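Long-range contacts in nitroalkane oxidase (Podospora anserina, PDB 3MKH), which oxidises primary and secondary nitroalkanes to aldehydes or ketones with its FAD cofactor, releasing nitrite and turning molecular oxygen into hydrogen peroxide: residues Pro149-Thr154 / Cys186-Asp191; Trp162-Glu167 / Met207-Thr212; Met280-Met285 / Ile322-Ala327. All blocks are in the same frame, centred on the assembly; numbering follows the deposited sequence.

Interaction 1: Pro149-Thr154 / Cys186-Asp191; sequences PGFQTT and CVVCRD. With SO4 (sulfate ion), chain G.
Where the loop 149-154 runs into strand 154-158 of the beta domain, it docks against the end of strand 184-191, and Arg190 grips two of its carbonyls. The backbone N of Arg190 donates to Thr153 O at 3.0 Å in a nearly straight bond (169°), and Thr154 pairs with Arg190 in a parallel bridge. Next to it, Thr154 CA lies 3.2 Å from Arg190 O, a CA-H...O contact that adds to the pairing. The second carbonyl is reached by the side chain: Arg190 NE donates to Phe151 O at 2.7 Å, in the plane of that carbonyl though tilted from the plane of the guanidinium. With CG placed between the backbone N and the carbonyl carbon (chi1 76°) and the chain then extended to NE, Arg190 lies alongside Thr154, both side chains pointing the same way. Thr154 CG2 rests over the centre of the guanidinium face, 3.6 Å from Arg190 CZ. At the guanidinium edge, near its plane, Arg190 NH1 donates a hydrogen bond to O3 of a sulfate ion at 3.0 Å and NH2 adds a weak bond to the same oxygen; the ion probably comes from the crystallisation liquor.

In this beta domain of the acyl-CoA dehydrogenase fold, the other flank of the contact is mainly apolar and leads toward the flavin site. Phe151 CZ packs on Val188 CG1 at 3.7 Å, while the carbonyl O of Val188, hydrogen-bonded to Lys168 NZ, lies over one face of the ring. The same phenyl group meets Phe134, an FAD-binding residue, edge-to-face. Thr153 turns its methyl CG2 to Cys189 CB, 3.8 Å away, and its hydroxyl OG1 is hydrogen-bonded to Glu136 OE2.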
# COMPACT_ATOMS: atom_id res chain seq x y z
N PRO A 149 1.97 -25.41 25.06
CA PRO A 149 1.17 -25.82 26.23
C PRO A 149 -0.24 -26.30 25.87
O PRO A 149 -0.80 -27.11 26.61
CB PRO A 149 1.07 -24.53 27.06
CG PRO A 149 2.22 -23.70 26.63
CD PRO A 149 2.43 -24.02 25.17
N GLY A 150 -0.81 -25.82 24.76
CA GLY A 150 -2.19 -26.16 24.43
C GLY A 150 -3.15 -25.26 25.19
O GLY A 150 -2.71 -24.39 25.95
N PHE A 151 -4.45 -25.45 24.98
CA PHE A 151 -5.48 -24.70 25.72
C PHE A 151 -5.22 -24.72 27.22
O PHE A 151 -4.86 -25.74 27.78
CB PHE A 151 -6.87 -25.29 25.47
CG PHE A 151 -7.47 -24.92 24.14
CD1 PHE A 151 -7.86 -23.61 23.88
CD2 PHE A 151 -7.67 -25.89 23.17
CE1 PHE A 151 -8.42 -23.28 22.65
CE2 PHE A 151 -8.23 -25.58 21.96
CZ PHE A 151 -8.60 -24.27 21.69
N GLN A 152 -5.43 -23.59 27.88
CA GLN A 152 -5.30 -23.55 29.33
C GLN A 152 -6.55 -24.13 29.96
O GLN A 152 -6.51 -24.63 31.07
CB GLN A 152 -5.08 -22.11 29.82
CG GLN A 152 -4.81 -21.98 31.34
CD GLN A 152 -6.08 -21.81 32.19
OE1 GLN A 152 -7.10 -21.31 31.71
NE2 GLN A 152 -6.01 -22.21 33.46
N THR A 153 -7.67 -24.07 29.24
CA THR A 153 -8.92 -24.60 29.77
C THR A 153 -8.96 -26.11 29.53
O THR A 153 -8.79 -26.59 28.40
CB THR A 153 -10.16 -23.91 29.14
OG1 THR A 153 -10.13 -22.50 29.45
CG2 THR A 153 -11.45 -24.52 29.68
N THR A 154 -9.18 -26.87 30.60
CA THR A 154 -9.13 -28.32 30.52
C THR A 154 -10.42 -28.93 31.00
O THR A 154 -11.20 -28.30 31.71
CB THR A 154 -8.01 -28.89 31.41
OG1 THR A 154 -8.24 -28.49 32.76
CG2 THR A 154 -6.66 -28.39 30.97
N CYS A 186 -20.67 -22.80 24.44
CA CYS A 186 -19.91 -23.91 23.85
C CYS A 186 -18.44 -23.74 24.22
O CYS A 186 -17.75 -22.89 23.65
CB CYS A 186 -20.06 -23.92 22.33
SG CYS A 186 -21.73 -24.39 21.78
N VAL A 187 -17.98 -24.52 25.19
CA VAL A 187 -16.64 -24.31 25.74
C VAL A 187 -15.65 -25.22 25.05
O VAL A 187 -15.75 -26.46 25.11
CB VAL A 187 -16.60 -24.51 27.26
CG1 VAL A 187 -15.18 -24.23 27.81
CG2 VAL A 187 -17.61 -23.59 27.93
N VAL A 188 -14.71 -24.59 24.37
CA VAL A 188 -13.66 -25.32 23.70
C VAL A 188 -12.54 -25.53 24.69
O VAL A 188 -12.01 -24.58 25.29
CB VAL A 188 -13.16 -24.56 22.47
CG1 VAL A 188 -12.11 -25.40 21.71
CG2 VAL A 188 -14.34 -24.22 21.57
N CYS A 189 -12.17 -26.79 24.88
CA CYS A 189 -11.18 -27.11 25.89
C CYS A 189 -10.38 -28.35 25.49
O CYS A 189 -10.68 -29.01 24.48
CB CYS A 189 -11.87 -27.33 27.23
SG CYS A 189 -13.26 -28.48 27.15
N ARG A 190 -9.36 -28.67 26.28
CA ARG A 190 -8.63 -29.90 26.04
C ARG A 190 -8.84 -30.96 27.14
O ARG A 190 -8.84 -30.66 28.34
CB ARG A 190 -7.15 -29.63 25.78
CG ARG A 190 -6.35 -29.30 26.99
CD ARG A 190 -4.88 -29.15 26.66
NE ARG A 190 -4.25 -28.36 27.71
CZ ARG A 190 -3.80 -28.88 28.85
NH1 ARG A 190 -3.90 -30.18 29.06
NH2 ARG A 190 -3.26 -28.09 29.77
N ASP A 191 -9.05 -32.20 26.69
CA ASP A 191 -9.25 -33.33 27.58
C ASP A 191 -7.93 -33.59 28.31
O ASP A 191 -6.90 -33.79 27.68
CB ASP A 191 -9.64 -34.55 26.75
CG ASP A 191 -9.81 -35.81 27.59
OD1 ASP A 191 -9.90 -35.71 28.83
OD2 ASP A 191 -9.85 -36.91 27.00
S SO4 G . -2.66 -30.57 32.88
O1 SO4 G . -1.63 -29.86 33.64
O2 SO4 G . -3.88 -29.76 32.87
O3 SO4 G . -2.18 -30.75 31.51
O4 SO4 G . -2.94 -31.86 33.51

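Interaction 2: Trp162-Glu167 / Met207-Thr212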
# COMPACT_ATOMS: atom_id res chain seq x y z
N TRP A 162 -18.06 -34.66 33.52
CA TRP A 162 -16.88 -33.94 33.07
C TRP A 162 -16.66 -32.73 33.96
O TRP A 162 -17.61 -32.05 34.34
CB TRP A 162 -17.04 -33.51 31.60
CG TRP A 162 -16.82 -34.66 30.65
CD1 TRP A 162 -17.77 -35.53 30.18
CD2 TRP A 162 -15.58 -35.07 30.08
NE1 TRP A 162 -17.18 -36.46 29.35
CE2 TRP A 162 -15.84 -36.20 29.27
CE3 TRP A 162 -14.26 -34.60 30.18
CZ2 TRP A 162 -14.84 -36.86 28.56
CZ3 TRP A 162 -13.26 -35.25 29.46
CH2 TRP A 162 -13.56 -36.37 28.67
N VAL A 163 -15.41 -32.47 34.30
CA VAL A 163 -15.10 -31.37 35.18
C VAL A 163 -14.24 -30.35 34.45
O VAL A 163 -13.17 -30.68 33.94
CB VAL A 163 -14.40 -31.86 36.46
CG1 VAL A 163 -14.10 -30.69 37.39
CG2 VAL A 163 -15.28 -32.88 37.17
N ILE A 164 -14.71 -29.11 34.39
CA ILE A 164 -14.07 -28.09 33.58
C ILE A 164 -13.39 -27.03 34.45
O ILE A 164 -13.97 -26.55 35.42
CB ILE A 164 -15.11 -27.41 32.66
CG1 ILE A 164 -15.67 -28.43 31.67
CG2 ILE A 164 -14.48 -26.26 31.89
CD1 ILE A 164 -17.01 -28.04 31.10
N ASN A 165 -12.16 -26.69 34.08
CA ASN A 165 -11.41 -25.63 34.73
C ASN A 165 -10.65 -24.80 33.71
O ASN A 165 -10.00 -25.34 32.80
CB ASN A 165 -10.40 -26.21 35.73
CG ASN A 165 -11.06 -26.74 36.99
OD1 ASN A 165 -11.52 -25.97 37.83
ND2 ASN A 165 -11.09 -28.06 37.13
N GLY A 166 -10.70 -23.49 33.85
CA GLY A 166 -9.89 -22.64 33.01
C GLY A 166 -10.39 -21.21 32.93
O GLY A 166 -11.51 -20.91 33.33
N GLU A 167 -9.53 -20.35 32.40
CA GLU A 167 -9.88 -18.97 32.16
C GLU A 167 -10.07 -18.71 30.68
O GLU A 167 -9.33 -19.22 29.84
CB GLU A 167 -8.80 -18.04 32.72
CG GLU A 167 -8.68 -18.16 34.22
CD GLU A 167 -7.66 -17.24 34.83
OE1 GLU A 167 -7.00 -16.45 34.10
OE2 GLU A 167 -7.52 -17.30 36.07
N MET A 207 -11.94 -30.84 22.68
CA MET A 207 -13.36 -31.11 22.83
C MET A 207 -14.17 -29.83 22.79
O MET A 207 -13.63 -28.75 22.97
CB MET A 207 -13.65 -31.76 24.19
CG MET A 207 -12.81 -32.95 24.58
SD MET A 207 -13.16 -33.45 26.28
CE MET A 207 -14.86 -33.99 26.15
N ILE A 208 -15.47 -29.96 22.58
CA ILE A 208 -16.40 -28.88 22.89
C ILE A 208 -17.43 -29.41 23.88
O ILE A 208 -18.07 -30.45 23.64
CB ILE A 208 -17.10 -28.32 21.64
CG1 ILE A 208 -16.06 -27.83 20.62
CG2 ILE A 208 -18.08 -27.19 22.03
CD1 ILE A 208 -16.68 -27.28 19.34
N ILE A 209 -17.58 -28.72 25.01
CA ILE A 209 -18.55 -29.14 26.03
C ILE A 209 -19.49 -28.00 26.31
O ILE A 209 -19.05 -26.87 26.51
CB ILE A 209 -17.84 -29.55 27.35
CG1 ILE A 209 -16.74 -30.58 27.06
CG2 ILE A 209 -18.83 -30.08 28.37
CD1 ILE A 209 -16.10 -31.15 28.30
N LEU A 210 -20.79 -28.29 26.31
CA LEU A 210 -21.80 -27.31 26.65
C LEU A 210 -21.77 -26.99 28.13
O LEU A 210 -21.54 -27.87 28.96
CB LEU A 210 -23.20 -27.78 26.23
CG LEU A 210 -23.37 -28.13 24.74
CD1 LEU A 210 -24.82 -28.52 24.41
CD2 LEU A 210 -22.86 -26.97 23.86
N VAL A 211 -22.00 -25.72 28.45
CA VAL A 211 -22.20 -25.27 29.83
C VAL A 211 -23.37 -24.29 29.85
O VAL A 211 -23.32 -23.23 29.23
CB VAL A 211 -20.94 -24.57 30.40
CG1 VAL A 211 -21.23 -24.02 31.81
CG2 VAL A 211 -19.76 -25.53 30.43
N THR A 212 -24.42 -24.65 30.58
CA THR A 212 -25.62 -23.81 30.66
C THR A 212 -25.61 -23.03 31.96
O THR A 212 -24.89 -23.37 32.89
CB THR A 212 -26.92 -24.65 30.60
OG1 THR A 212 -27.05 -25.44 31.79
CG2 THR A 212 -26.92 -25.55 29.38
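Strands 162-167 and 207-212 cross at 90° with their axes 9.8 Å apart, too far for backbone pairing, so that the contact is made by side chains reaching between two strands of the mixed sheet of the beta domain. Met207 supplies a Met-aromatic contact to Trp162. The two side chains come from opposite directions, and the thioether lies over one face of the indole: Met207 CE stands 3.7 Å from the centroid of the six-membered ring of Trp162, only 10° off the ring normal, a CH-pi contact. Met207 SD sits further toward the rim and comes within 3.7 Å of Trp162 CZ3. A bend at the last torsion of Met207 (chi3 66°) lays the methyl over the ring. Replacing Trp162 by an alanine would probably leave the Met207 thioether without its aromatic platform and its methyl freer to turn.

Further along, the contact is purely aliphatic. Ile209 CD1 approaches Trp162 CB at 4.2 Å. Ile164 and Ile209 reach toward each other tip to tip, and Ile164 CD1 is the atom that does the touching, 3.9 Å from Ile209 CG2. The same Ile164 methyl meets Val211 CG2 at 3.8 Å as those two side chains slide past each other.

Strand 184-191, which pairs with strand 206-212, sends Asp191 against both Trp162 and Met207. Val255 of strand 255-257 also touches this pair, Val250 of strand 242-251 packs on Ile209, and Thr153 closes on Ile164, so the crossing lies inside the beta domain.

Interaction 3: Met280-Met285 / Ile322-Ala327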
# COMPACT_ATOMS: atom_id res chain seq x y z
N MET A 280 -19.43 -7.75 7.51
CA MET A 280 -19.27 -6.64 8.48
C MET A 280 -18.36 -5.57 7.89
O MET A 280 -18.59 -4.36 8.05
CB MET A 280 -18.65 -7.12 9.79
CG MET A 280 -19.45 -8.19 10.50
SD MET A 280 -18.59 -8.74 11.99
CE MET A 280 -19.85 -9.78 12.69
N GLY A 281 -17.29 -6.03 7.24
CA GLY A 281 -16.39 -5.14 6.54
C GLY A 281 -17.11 -4.29 5.49
O GLY A 281 -16.93 -3.07 5.44
N VAL A 282 -17.91 -4.95 4.66
CA VAL A 282 -18.68 -4.25 3.63
C VAL A 282 -19.59 -3.20 4.24
O VAL A 282 -19.71 -2.08 3.73
CB VAL A 282 -19.54 -5.22 2.77
CG1 VAL A 282 -20.36 -4.45 1.73
CG2 VAL A 282 -18.66 -6.29 2.11
N GLY A 283 -20.25 -3.56 5.35
CA GLY A 283 -21.16 -2.64 6.01
C GLY A 283 -20.48 -1.38 6.52
O GLY A 283 -21.00 -0.27 6.38
N LEU A 284 -19.32 -1.54 7.15
CA LEU A 284 -18.59 -0.37 7.63
C LEU A 284 -18.10 0.49 6.46
O LEU A 284 -18.08 1.70 6.55
CB LEU A 284 -17.40 -0.76 8.50
CG LEU A 284 -17.68 -1.47 9.81
CD1 LEU A 284 -16.35 -1.81 10.51
CD2 LEU A 284 -18.59 -0.62 10.71
N MET A 285 -17.67 -0.17 5.38
CA MET A 285 -17.17 0.56 4.21
C MET A 285 -18.29 1.38 3.59
O MET A 285 -18.11 2.55 3.28
CB MET A 285 -16.56 -0.41 3.19
CG MET A 285 -15.30 -1.09 3.73
SD MET A 285 -14.65 -2.42 2.70
CE MET A 285 -13.97 -1.45 1.35
N ILE A 322 -14.69 1.67 -4.93
CA ILE A 322 -14.18 0.52 -5.67
C ILE A 322 -13.89 -0.66 -4.74
O ILE A 322 -14.30 -1.79 -5.00
CB ILE A 322 -12.93 0.90 -6.47
CG1 ILE A 322 -13.32 1.80 -7.66
CG2 ILE A 322 -12.20 -0.36 -6.93
CD1 ILE A 322 -12.24 2.76 -8.12
N GLN A 323 -13.17 -0.38 -3.66
CA GLN A 323 -12.82 -1.44 -2.71
C GLN A 323 -14.06 -2.09 -2.10
O GLN A 323 -14.08 -3.32 -1.87
CB GLN A 323 -11.91 -0.87 -1.61
CG GLN A 323 -10.52 -0.43 -2.13
CD GLN A 323 -9.67 -1.62 -2.57
OE1 GLN A 323 -9.63 -2.65 -1.89
NE2 GLN A 323 -9.00 -1.47 -3.71
N THR A 324 -15.09 -1.28 -1.85
CA THR A 324 -16.34 -1.76 -1.26
C THR A 324 -17.06 -2.72 -2.23
O THR A 324 -17.59 -3.75 -1.81
CB THR A 324 -17.28 -0.61 -0.86
OG1 THR A 324 -16.58 0.31 -0.02
CG2 THR A 324 -18.49 -1.14 -0.07
N GLU A 325 -17.08 -2.36 -3.50
CA GLU A 325 -17.71 -3.22 -4.50
C GLU A 325 -16.96 -4.55 -4.63
O GLU A 325 -17.57 -5.61 -4.67
CB GLU A 325 -17.86 -2.49 -5.85
CG GLU A 325 -18.75 -1.23 -5.78
CD GLU A 325 -20.20 -1.55 -5.42
OE1 GLU A 325 -20.53 -2.73 -5.26
OE2 GLU A 325 -21.02 -0.61 -5.32
N ALA A 326 -15.63 -4.50 -4.67
CA ALA A 326 -14.84 -5.74 -4.65
C ALA A 326 -15.12 -6.58 -3.40
O ALA A 326 -15.26 -7.80 -3.48
CB ALA A 326 -13.36 -5.43 -4.73
N ALA A 327 -15.15 -5.92 -2.24
CA ALA A 327 -15.40 -6.61 -0.97
C ALA A 327 -16.74 -7.35 -0.95
O ALA A 327 -16.81 -8.52 -0.53
CB ALA A 327 -15.33 -5.60 0.22
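Met285 bridges helices 262-298 and 311-340, whose segments here run nearly antiparallel (155° between their directions) with axes 9.4 Å apart. Its CB bond points at the other helix, and Met285 CB itself lies 3.3 Å from Thr324 OG1 and 3.9 Å from Thr324 CG2, so the threonine side chain is met at the very root of the methionine. From there the chain continues to Met285 SD, which comes within 4.1 Å of Ala327 CB one turn further along the partner helix. A bend at the last torsion (chi3 73°) carries Met285 CE back over the helix surface, where it packs on Gln323 CB at 3.7 Å and approaches Thr324 N and OG1. The side chains of Met285 and Thr324 slide past each other in opposite directions, and the methionine spans Gln323, Thr324 and Ala327. The Thr324 hydroxyl touches only carbon atoms of Met285; its hydrogen bond is made within its own helix, to Val320 O, which satisfies the group beside an apolar neighbour.

Val282, one turn before Met285, completes the interface. Val282 CG2 packs on Ala327 CB at 3.9 Å, and the short alanine side chain therefore meets both Val282 and Met285. Val282 CG1, the other methyl, lies 4.2 Å from Thr324 CG2. The whole contact is van der Waals packing, with no hydrogen bond from helix to helix.

Both helices belong to the C-terminal helical domain of the acyl-CoA dehydrogenase family. Helix 345-374 lies against them, with Ala362 on Met285 and Cys359 on Ala327, and helix 75-88 touches Val282 through Glu83. Trp422 of a neighbouring subunit packs on Thr324, so the helix pair borders a subunit interface of the homotetramer.

Overall arrangement
Interactions 1 and 2 belong to one beta sheet and touch directly: Thr154 N lies 2.8 Å from Asn165 O, and strands 184-191 and 206-212 are neighbours. Interaction 3 lies across the centre of the chain, its nearest atoms about 17 Å from interaction 1 and about 19 Å from interaction 2, in the helical domain. All three are largely buried, but interaction 1 has a polar end at Arg190, partly exposed and bound to a sulfate, whereas the other two have no hydrogen bond across their segments. A loop leading into a parallel strand pair marks the first, crossed strands joined by aromatic and aliphatic groups the second, and helix-to-helix packing of methionine, valine, threonine and alanine the third.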